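Side-chain contacts in carboxylase (Deinococcus radiodurans, PDB 5H80), which probably uses ATP to carboxylate biotin with bicarbonate, as the biotin carboxylase domain of a single-chain bacterial multienzyme carboxylase: residues 405-409 and 410-414; 448-452 and 453-457; 356-359 and 360-363. One frame throughout, in Å; residues are numbered along the deposited sequence.

Contact 1. Residues 405-409 and 410-414; sequences DTFVT and TGLTP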
ATOM      1  N   ASP A 405      -2.472  -4.293   8.591  1.00 22.32           N
ATOM      2  CA  ASP A 405      -3.119  -5.593   8.644  1.00 22.96           C
ATOM      3  C   ASP A 405      -3.637  -5.761  10.115  1.00 24.04           C
ATOM      4  O   ASP A 405      -2.841  -5.811  11.102  1.00 22.31           O
ATOM      5  CB  ASP A 405      -2.228  -6.817   8.249  1.00 21.35           C
ATOM      6  CG  ASP A 405      -1.897  -6.883   6.769  1.00 23.99           C
ATOM      7  OD1 ASP A 405      -1.944  -5.812   6.078  1.00 21.47           O
ATOM      8  OD2 ASP A 405      -1.680  -7.977   6.257  1.00 27.08           O
ATOM      9  N   THR A 406      -4.960  -5.885  10.230  1.00 21.85           N
ATOM     10  CA  THR A 406      -5.640  -5.995  11.539  1.00 23.91           C
ATOM     11  C   THR A 406      -6.917  -6.902  11.353  1.00 21.67           C
ATOM     12  O   THR A 406      -7.313  -7.291  10.285  1.00 23.23           O
ATOM     13  CB  THR A 406      -5.936  -4.593  12.127  1.00 22.77           C
ATOM     14  OG1 THR A 406      -6.432  -4.597  13.510  1.00 25.42           O
ATOM     15  CG2 THR A 406      -6.894  -3.823  11.232  1.00 24.25           C
ATOM     16  N   PHE A 407      -7.520  -7.134  12.529  1.00 23.99           N
ATOM     17  CA  PHE A 407      -8.779  -7.778  12.777  1.00 21.13           C
ATOM     18  C   PHE A 407      -9.764  -6.919  13.638  1.00 23.32           C
ATOM     19  O   PHE A 407     -10.933  -7.265  13.794  1.00 27.57           O
ATOM     20  CB  PHE A 407      -8.525  -9.144  13.443  1.00 24.23           C
ATOM     21  CG  PHE A 407      -8.104  -8.985  14.803  1.00 22.43           C
ATOM     22  CD1 PHE A 407      -9.018  -9.244  15.897  1.00 26.91           C
ATOM     23  CD2 PHE A 407      -6.819  -8.647  15.121  1.00 25.61           C
ATOM     24  CE1 PHE A 407      -8.587  -9.057  17.206  1.00 29.51           C
ATOM     25  CE2 PHE A 407      -6.400  -8.530  16.407  1.00 26.74           C
ATOM     26  CZ  PHE A 407      -7.261  -8.695  17.462  1.00 25.77           C
ATOM     27  N   VAL A 408      -9.281  -5.797  14.123  1.00 22.90           N
ATOM     28  CA  VAL A 408      -9.885  -4.903  15.200  1.00 24.04           C
ATOM     29  C   VAL A 408     -10.848  -3.948  14.486  1.00 29.71           C
ATOM     30  O   VAL A 408     -10.568  -3.388  13.411  1.00 31.42           O
ATOM     31  CB  VAL A 408      -8.867  -4.219  16.120  1.00 26.88           C
ATOM     32  CG1 VAL A 408      -9.575  -3.351  17.156  1.00 28.52           C
ATOM     33  CG2 VAL A 408      -8.003  -5.261  16.825  1.00 27.01           C
ATOM     34  N   THR A 409     -12.083  -3.852  14.999  1.00 32.11           N
ATOM     35  CA  THR A 409     -12.929  -2.706  14.626  1.00 36.26           C
ATOM     36  C   THR A 409     -13.498  -2.082  15.902  1.00 35.31           C
ATOM     37  O   THR A 409     -13.350  -2.639  17.024  1.00 27.60           O
ATOM     38  CB  THR A 409     -14.091  -3.045  13.697  1.00 35.30           C
ATOM     39  OG1 THR A 409     -14.871  -4.094  14.290  1.00 47.35           O
ATOM     40  CG2 THR A 409     -13.600  -3.473  12.306  1.00 43.85           C
ATOM     41  N   THR A 410     -14.175  -0.941  15.725  1.00 36.71           N
ATOM     42  CA  THR A 410     -14.722  -0.217  16.881  1.00 45.31           C
ATOM     43  C   THR A 410     -15.723  -1.085  17.657  1.00 37.41           C
ATOM     44  O   THR A 410     -16.585  -1.769  17.060  1.00 39.82           O
ATOM     45  CB  THR A 410     -15.300   1.131  16.420  1.00 51.24           C
ATOM     46  OG1 THR A 410     -14.256   1.859  15.771  1.00 49.20           O
ATOM     47  CG2 THR A 410     -15.792   1.941  17.587  1.00 49.79           C
ATOM     48  N   GLY A 411     -15.540  -1.099  18.973  1.00 36.81           N
ATOM     49  CA  GLY A 411     -16.414  -1.779  19.892  1.00 39.80           C
ATOM     50  C   GLY A 411     -15.989  -3.174  20.180  1.00 39.14           C
ATOM     51  O   GLY A 411     -16.725  -3.891  20.840  1.00 34.05           O
ATOM     52  N   LEU A 412     -14.850  -3.621  19.611  1.00 34.26           N
ATOM     53  CA  LEU A 412     -14.304  -4.923  19.972  1.00 29.18           C
ATOM     54  C   LEU A 412     -13.779  -4.883  21.387  1.00 27.96           C
ATOM     55  O   LEU A 412     -13.131  -3.866  21.802  1.00 34.37           O
ATOM     56  CB  LEU A 412     -13.210  -5.391  18.915  1.00 27.09           C
ATOM     57  CG  LEU A 412     -12.658  -6.770  19.263  1.00 29.81           C
ATOM     58  CD1 LEU A 412     -13.768  -7.745  18.858  1.00 27.54           C
ATOM     59  CD2 LEU A 412     -11.256  -7.054  18.672  1.00 34.52           C
ATOM     60  N   THR A 413     -13.982  -5.947  22.166  1.00 31.86           N
ATOM     61  CA  THR A 413     -13.303  -6.138  23.471  1.00 31.40           C
ATOM     62  C   THR A 413     -12.372  -7.272  23.236  1.00 36.14           C
ATOM     63  O   THR A 413     -12.818  -8.367  23.149  1.00 33.54           O
ATOM     64  CB  THR A 413     -14.254  -6.576  24.666  1.00 35.69           C
ATOM     65  OG1 THR A 413     -15.135  -5.548  24.945  1.00 36.72           O
ATOM     66  CG2 THR A 413     -13.505  -6.807  25.983  1.00 37.75           C
ATOM     67  N   PRO A 414     -11.034  -7.035  23.129  1.00 37.59           N
ATOM     68  CA  PRO A 414     -10.132  -8.179  23.011  1.00 35.24           C
ATOM     69  C   PRO A 414     -10.106  -9.182  24.175  1.00 39.55           C
ATOM     70  O   PRO A 414     -10.286  -8.802  25.315  1.00 45.73           O
ATOM     71  CB  PRO A 414      -8.773  -7.513  22.857  1.00 33.93           C
ATOM     72  CG  PRO A 414      -9.073  -6.184  22.265  1.00 32.90           C
ATOM     73  CD  PRO A 414     -10.273  -5.783  23.078  1.00 37.35           C
TER
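F407 and L412 meet across a chain reversal: CD2 of L412 lies 3.6 Å from CE1 of the F407 ring, approaching it obliquely, and the two side chains cross at about a right angle. The same methyl also reaches V408, whose CG2 stands 4.1 Å from L412 CD2. That V408 methyl in turn sits over one face of the F407 ring, 3.5 Å above its plane and displaced toward the rim, so three apolar groups close into one small cluster. L412 reaches it because its CG is trans to the backbone N (chi1 -179°), which swings the leucine branch back toward 407-408. Behind this cluster a type II beta turn from T409 to L412 folds the chain: L412 N donates to T409 O over 3.1 Å. G411 takes the positive phi of this turn (92°), at the position of a type II turn that suits glycine. Upstream, T406 OG1 accepts from V408 N at 3.2 Å, an ST turn spanning T406 to V408; T409 OG1 bonds to R73. In the fold, F407 packs on V45 of helix 42-53 and makes a cation-pi contact with R40, while V408 rests on L422 of strand 421-429 and F394 of strand 393-395, and the backbone of L412 bonds to V391.

Contact 2. Residues 448-452 and 453-457; sequences FQIAG and VSTNL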
ATOM      1  N   PHE A 448      -2.116   6.875  14.411  1.00 28.87           N
ATOM      2  CA  PHE A 448      -2.927   5.780  14.912  1.00 26.92           C
ATOM      3  C   PHE A 448      -3.707   6.130  16.184  1.00 30.07           C
ATOM      4  O   PHE A 448      -3.149   6.133  17.268  1.00 30.53           O
ATOM      5  CB  PHE A 448      -2.042   4.565  15.157  1.00 24.75           C
ATOM      6  CG  PHE A 448      -2.715   3.216  14.948  1.00 25.23           C
ATOM      7  CD1 PHE A 448      -1.896   2.163  14.568  1.00 23.21           C
ATOM      8  CD2 PHE A 448      -4.094   2.948  15.160  1.00 25.67           C
ATOM      9  CE1 PHE A 448      -2.391   0.875  14.362  1.00 25.01           C
ATOM     10  CE2 PHE A 448      -4.630   1.632  14.980  1.00 27.21           C
ATOM     11  CZ  PHE A 448      -3.765   0.589  14.549  1.00 28.58           C
ATOM     12  N   GLN A 449      -4.996   6.318  15.991  1.00 30.83           N
ATOM     13  CA  GLN A 449      -5.931   6.781  17.087  1.00 34.78           C
ATOM     14  C   GLN A 449      -6.521   5.520  17.641  1.00 29.47           C
ATOM     15  O   GLN A 449      -7.175   4.799  16.900  1.00 32.55           O
ATOM     16  CB  GLN A 449      -7.087   7.589  16.513  1.00 37.87           C
ATOM     17  CG  GLN A 449      -6.761   8.834  15.752  1.00 48.45           C
ATOM     18  CD  GLN A 449      -8.007   9.632  15.453  1.00 56.12           C
ATOM     19  OE1 GLN A 449      -8.592  10.248  16.348  1.00 65.34           O
ATOM     20  NE2 GLN A 449      -8.429   9.626  14.198  1.00 56.71           N
ATOM     21  N   ILE A 450      -6.133   5.184  18.863  1.00 32.50           N
ATOM     22  CA  ILE A 450      -6.739   4.148  19.608  1.00 35.23           C
ATOM     23  C   ILE A 450      -7.229   4.752  20.951  1.00 34.35           C
ATOM     24  O   ILE A 450      -6.467   5.433  21.616  1.00 40.31           O
ATOM     25  CB  ILE A 450      -5.745   2.990  19.865  1.00 37.18           C
ATOM     26  CG1 ILE A 450      -5.141   2.560  18.520  1.00 36.18           C
ATOM     27  CG2 ILE A 450      -6.451   1.807  20.515  1.00 43.52           C
ATOM     28  CD1 ILE A 450      -4.130   1.445  18.619  1.00 38.52           C
ATOM     29  N   ALA A 451      -8.486   4.484  21.287  1.00 34.99           N
ATOM     30  CA  ALA A 451      -9.047   4.794  22.630  1.00 36.95           C
ATOM     31  C   ALA A 451      -9.802   3.584  23.215  1.00 31.07           C
ATOM     32  O   ALA A 451     -10.435   2.824  22.458  1.00 35.18           O
ATOM     33  CB  ALA A 451      -9.946   6.014  22.525  1.00 39.04           C
ATOM     34  N   GLY A 452      -9.692   3.428  24.547  1.00 37.00           N
ATOM     35  CA  GLY A 452     -10.408   2.398  25.346  1.00 33.71           C
ATOM     36  C   GLY A 452      -9.503   1.292  25.873  1.00 43.01           C
ATOM     37  O   GLY A 452      -9.883   0.660  26.823  1.00 35.30           O
ATOM     38  N   VAL A 453      -8.332   1.017  25.229  1.00 37.78           N
ATOM     39  CA  VAL A 453      -7.335   0.039  25.733  1.00 38.49           C
ATOM     40  C   VAL A 453      -5.939   0.658  25.726  1.00 36.34           C
ATOM     41  O   VAL A 453      -5.715   1.608  24.976  1.00 32.30           O
ATOM     42  CB  VAL A 453      -7.315  -1.239  24.835  1.00 37.19           C
ATOM     43  CG1 VAL A 453      -8.648  -1.889  24.869  1.00 32.93           C
ATOM     44  CG2 VAL A 453      -6.952  -0.911  23.371  1.00 37.41           C
ATOM     45  N   SER A 454      -4.988   0.151  26.528  1.00 31.20           N
ATOM     46  CA  SER A 454      -3.661   0.730  26.459  1.00 34.03           C
ATOM     47  C   SER A 454      -2.878  -0.022  25.358  1.00 30.12           C
ATOM     48  O   SER A 454      -3.055  -1.242  25.201  1.00 25.67           O
ATOM     49  CB  SER A 454      -2.894   0.692  27.788  1.00 39.82           C
ATOM     50  OG  SER A 454      -3.599   1.483  28.732  1.00 47.00           O
ATOM     51  N   THR A 455      -1.985   0.711  24.720  1.00 32.42           N
ATOM     52  CA  THR A 455      -1.073   0.204  23.694  1.00 29.43           C
ATOM     53  C   THR A 455       0.431   0.586  23.881  1.00 31.38           C
ATOM     54  O   THR A 455       0.837   1.500  24.655  1.00 28.65           O
ATOM     55  CB  THR A 455      -1.496   0.657  22.248  1.00 34.07           C
ATOM     56  OG1 THR A 455      -1.045   1.990  21.958  1.00 30.35           O
ATOM     57  CG2 THR A 455      -2.990   0.501  21.959  1.00 36.79           C
ATOM     58  N   ASN A 456       1.228  -0.060  23.033  1.00 24.92           N
ATOM     59  CA  ASN A 456       2.631   0.209  22.846  1.00 27.13           C
ATOM     60  C   ASN A 456       2.947   1.371  21.858  1.00 24.72           C
ATOM     61  O   ASN A 456       4.067   1.564  21.504  1.00 24.55           O
ATOM     62  CB  ASN A 456       3.469  -1.066  22.611  1.00 27.91           C
ATOM     63  CG  ASN A 456       3.282  -1.685  21.232  1.00 20.70           C
ATOM     64  OD1 ASN A 456       2.341  -1.308  20.532  1.00 27.63           O
ATOM     65  ND2 ASN A 456       4.093  -2.647  20.876  1.00 25.26           N
ATOM     66  N   LEU A 457       1.963   2.109  21.401  1.00 26.83           N
ATOM     67  CA  LEU A 457       2.283   3.133  20.412  1.00 27.86           C
ATOM     68  C   LEU A 457       3.349   4.153  20.811  1.00 31.34           C
ATOM     69  O   LEU A 457       4.264   4.445  20.018  1.00 26.75           O
ATOM     70  CB  LEU A 457       1.068   3.829  19.862  1.00 27.11           C
ATOM     71  CG  LEU A 457       0.131   3.042  18.968  1.00 35.81           C
ATOM     72  CD1 LEU A 457      -1.199   3.716  19.029  1.00 36.33           C
ATOM     73  CD2 LEU A 457       0.616   3.023  17.504  1.00 34.65           C
TER
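I450 CD1 is the hub of the contact, touching T455 CG2 and L457 CD1 at 3.7 Å each where the chain doubles back after strand 449-451. Its CG1 sits beside the backbone N (chi1 -52°), trans to the carbonyl carbon, and from there CD1 extends toward the start of helix 457-465 and over one face of the F448 ring, 3.6 Å above the plane and offset toward the rim. L457 forks against this wall: CD1 also meets F448 O at 3.6 Å, and CD2 lies 3.9 Å from F448 CB. T455 OG1 accepts from L457 N at 3.1 Å in an ST turn. The side nearer the bend is looser. There V453 meets I450 through CG2 to CG2 at 4.0 Å, and S454 is exposed beyond it. G452 takes backbone angles at which a side chain would jam against the preceding carbonyl oxygen. An alanine at I450 would remove CG1, CG2 and CD1 and is likely to leave a gap between V453, T455, L457 and the F448 ring. Outside the two segments, F394 packs edge-to-face on F448, and V373 of strand 367-374 lies against I450 and L457. No hydrogen bond joins 448-452 to 453-457, so apolar packing carries the contact; V453 N is buried without a partner, probably at a small cost.

Contact 3. Residues 356-359 and 360-363; sequences TQPA and DAAP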
ATOM      1  N   THR A 356      12.635 -17.953  -9.897  1.00 28.97           N
ATOM      2  CA  THR A 356      13.592 -18.924  -9.337  1.00 30.52           C
ATOM      3  C   THR A 356      14.918 -18.238  -9.535  1.00 34.27           C
ATOM      4  O   THR A 356      15.263 -17.898 -10.665  1.00 33.53           O
ATOM      5  CB  THR A 356      13.504 -20.258 -10.040  1.00 33.82           C
ATOM      6  OG1 THR A 356      12.185 -20.691  -9.958  1.00 34.35           O
ATOM      7  CG2 THR A 356      14.406 -21.301  -9.392  1.00 33.72           C
ATOM      8  N   GLN A 357      15.547 -17.874  -8.411  1.00 25.56           N
ATOM      9  CA  GLN A 357      16.714 -16.994  -8.464  1.00 27.61           C
ATOM     10  C   GLN A 357      17.833 -17.393  -7.557  1.00 26.77           C
ATOM     11  O   GLN A 357      17.581 -18.031  -6.464  1.00 24.22           O
ATOM     12  CB  GLN A 357      16.309 -15.559  -8.308  1.00 27.15           C
ATOM     13  CG  GLN A 357      15.554 -15.267  -6.998  1.00 28.48           C
ATOM     14  CD  GLN A 357      15.158 -13.843  -6.828  1.00 35.36           C
ATOM     15  OE1 GLN A 357      15.206 -13.038  -7.752  1.00 32.47           O
ATOM     16  NE2 GLN A 357      14.644 -13.542  -5.623  1.00 30.77           N
ATOM     17  N   PRO A 358      19.089 -17.025  -7.984  1.00 26.88           N
ATOM     18  CA  PRO A 358      20.224 -17.418  -7.159  1.00 30.94           C
ATOM     19  C   PRO A 358      20.379 -16.582  -5.899  1.00 25.03           C
ATOM     20  O   PRO A 358      19.793 -15.536  -5.723  1.00 24.08           O
ATOM     21  CB  PRO A 358      21.436 -17.298  -8.118  1.00 29.43           C
ATOM     22  CG  PRO A 358      21.086 -16.100  -8.935  1.00 30.47           C
ATOM     23  CD  PRO A 358      19.548 -16.246  -9.159  1.00 28.05           C
ATOM     24  N   ALA A 359      21.103 -17.144  -4.960  1.00 25.71           N
ATOM     25  CA  ALA A 359      21.380 -16.534  -3.699  1.00 25.34           C
ATOM     26  C   ALA A 359      21.911 -15.106  -3.823  1.00 24.44           C
ATOM     27  O   ALA A 359      21.618 -14.315  -2.975  1.00 26.09           O
ATOM     28  CB  ALA A 359      22.354 -17.374  -2.891  1.00 23.79           C
ATOM     29  N   ASP A 360      22.718 -14.805  -4.884  1.00 24.40           N
ATOM     30  CA  ASP A 360      23.335 -13.449  -5.028  1.00 25.93           C
ATOM     31  C   ASP A 360      22.506 -12.545  -5.914  1.00 23.65           C
ATOM     32  O   ASP A 360      22.965 -11.466  -6.275  1.00 29.32           O
ATOM     33  CB  ASP A 360      24.703 -13.544  -5.611  1.00 24.92           C
ATOM     34  CG  ASP A 360      24.731 -14.030  -6.999  1.00 22.52           C
ATOM     35  OD1 ASP A 360      23.762 -14.533  -7.659  1.00 28.56           O
ATOM     36  OD2 ASP A 360      25.927 -13.994  -7.504  1.00 31.13           O
ATOM     37  N   ALA A 361      21.236 -12.839  -6.060  1.00 28.32           N
ATOM     38  CA  ALA A 361      20.363 -12.024  -6.941  1.00 24.38           C
ATOM     39  C   ALA A 361      20.333 -10.631  -6.371  1.00 27.33           C
ATOM     40  O   ALA A 361      20.220 -10.403  -5.165  1.00 29.97           O
ATOM     41  CB  ALA A 361      18.950 -12.559  -7.087  1.00 27.41           C
ATOM     42  N   ALA A 362      20.378  -9.640  -7.255  1.00 26.96           N
ATOM     43  CA  ALA A 362      20.427  -8.279  -6.761  1.00 23.99           C
ATOM     44  C   ALA A 362      19.134  -7.963  -5.981  1.00 25.17           C
ATOM     45  O   ALA A 362      18.034  -8.328  -6.474  1.00 26.15           O
ATOM     46  CB  ALA A 362      20.592  -7.278  -7.906  1.00 28.14           C
ATOM     47  N   PRO A 363      19.250  -7.451  -4.768  1.00 23.48           N
ATOM     48  CA  PRO A 363      17.977  -7.162  -4.030  1.00 25.96           C
ATOM     49  C   PRO A 363      17.175  -5.984  -4.627  1.00 26.14           C
ATOM     50  O   PRO A 363      17.829  -5.092  -5.258  1.00 27.62           O
ATOM     51  CB  PRO A 363      18.396  -6.867  -2.608  1.00 28.29           C
ATOM     52  CG  PRO A 363      19.851  -7.052  -2.470  1.00 28.65           C
ATOM     53  CD  PRO A 363      20.440  -7.293  -3.901  1.00 27.55           C
TER
HETATM   54  O   HOH W   1      21.140 -11.608  -2.767  1.00 22.51           O
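Q357 starts with CG wedged between its backbone N and carbonyl carbon (chi1 58°) and then runs extended, which carries the amide alongside the methyl of A361: OE1 stands 3.8 Å from A361 CB. D360 has a similar first torsion (chi1 66°), and this brings OD1 up obliquely against the CB-CG side of P358, where D360 OD1 lies 3.4 Å from P358 CG and nearly as close to CB, the proline and aspartate crossing at a slant. Between these two pairs the backbone makes a type I beta turn from P358 to A361. Its closing bond runs from A361 N to P358 O, 3.1 Å long with an N-H...O angle of 146°. A361 CB rests 3.4 Å from the same oxygen. The mouth of the turn is spanned by a water 2.8 Å from both A359 O and A361 O that bridges them, though it may not donate to both at once. The Q357 amide and two backbone oxygens fasten the turn to strand 249-256: Q357 NE2 donates to H251 O and P358 O also bonds to H251 NE2, while A361 O is bonded to W253 NE1. A359 and D360 lean on I284 and T281 of helix 277-293. Chemically the contact is modest: one bent backbone bond, a bridging water and carbon-oxygen touches at a solvent-facing surface. P358 O serves two donors, A361 N and the H251 imidazole, so the oxygen that closes the turn also ties it to strand 249-256. OD1 of D360 meets only carbon atoms of P358, a contact that is not a hydrogen bond and is likely to be weak.

How the contacts relate
Along the chain the order is contact 3, contact 1, contact 2. Contacts 1 and 2 are neighbours, their centres 11 Å apart and nearest atoms about 5 Å apart, and both belong to the biotin carboxylase C-terminal domain. Both draw on F394 of strand 393-395 and on strand 421-429, so two chain reversals pack against the same strands. They also face the dimer partner: Q449 NE2 bonds to T409 OG1 of the second subunit, linking residues of the two contact regions across the interface. Contact 3 lies on the opposite side of the chain's centre, about 39 and 40 Å from contacts 1 and 2 between centres, against strand 249-256 and helix 277-293.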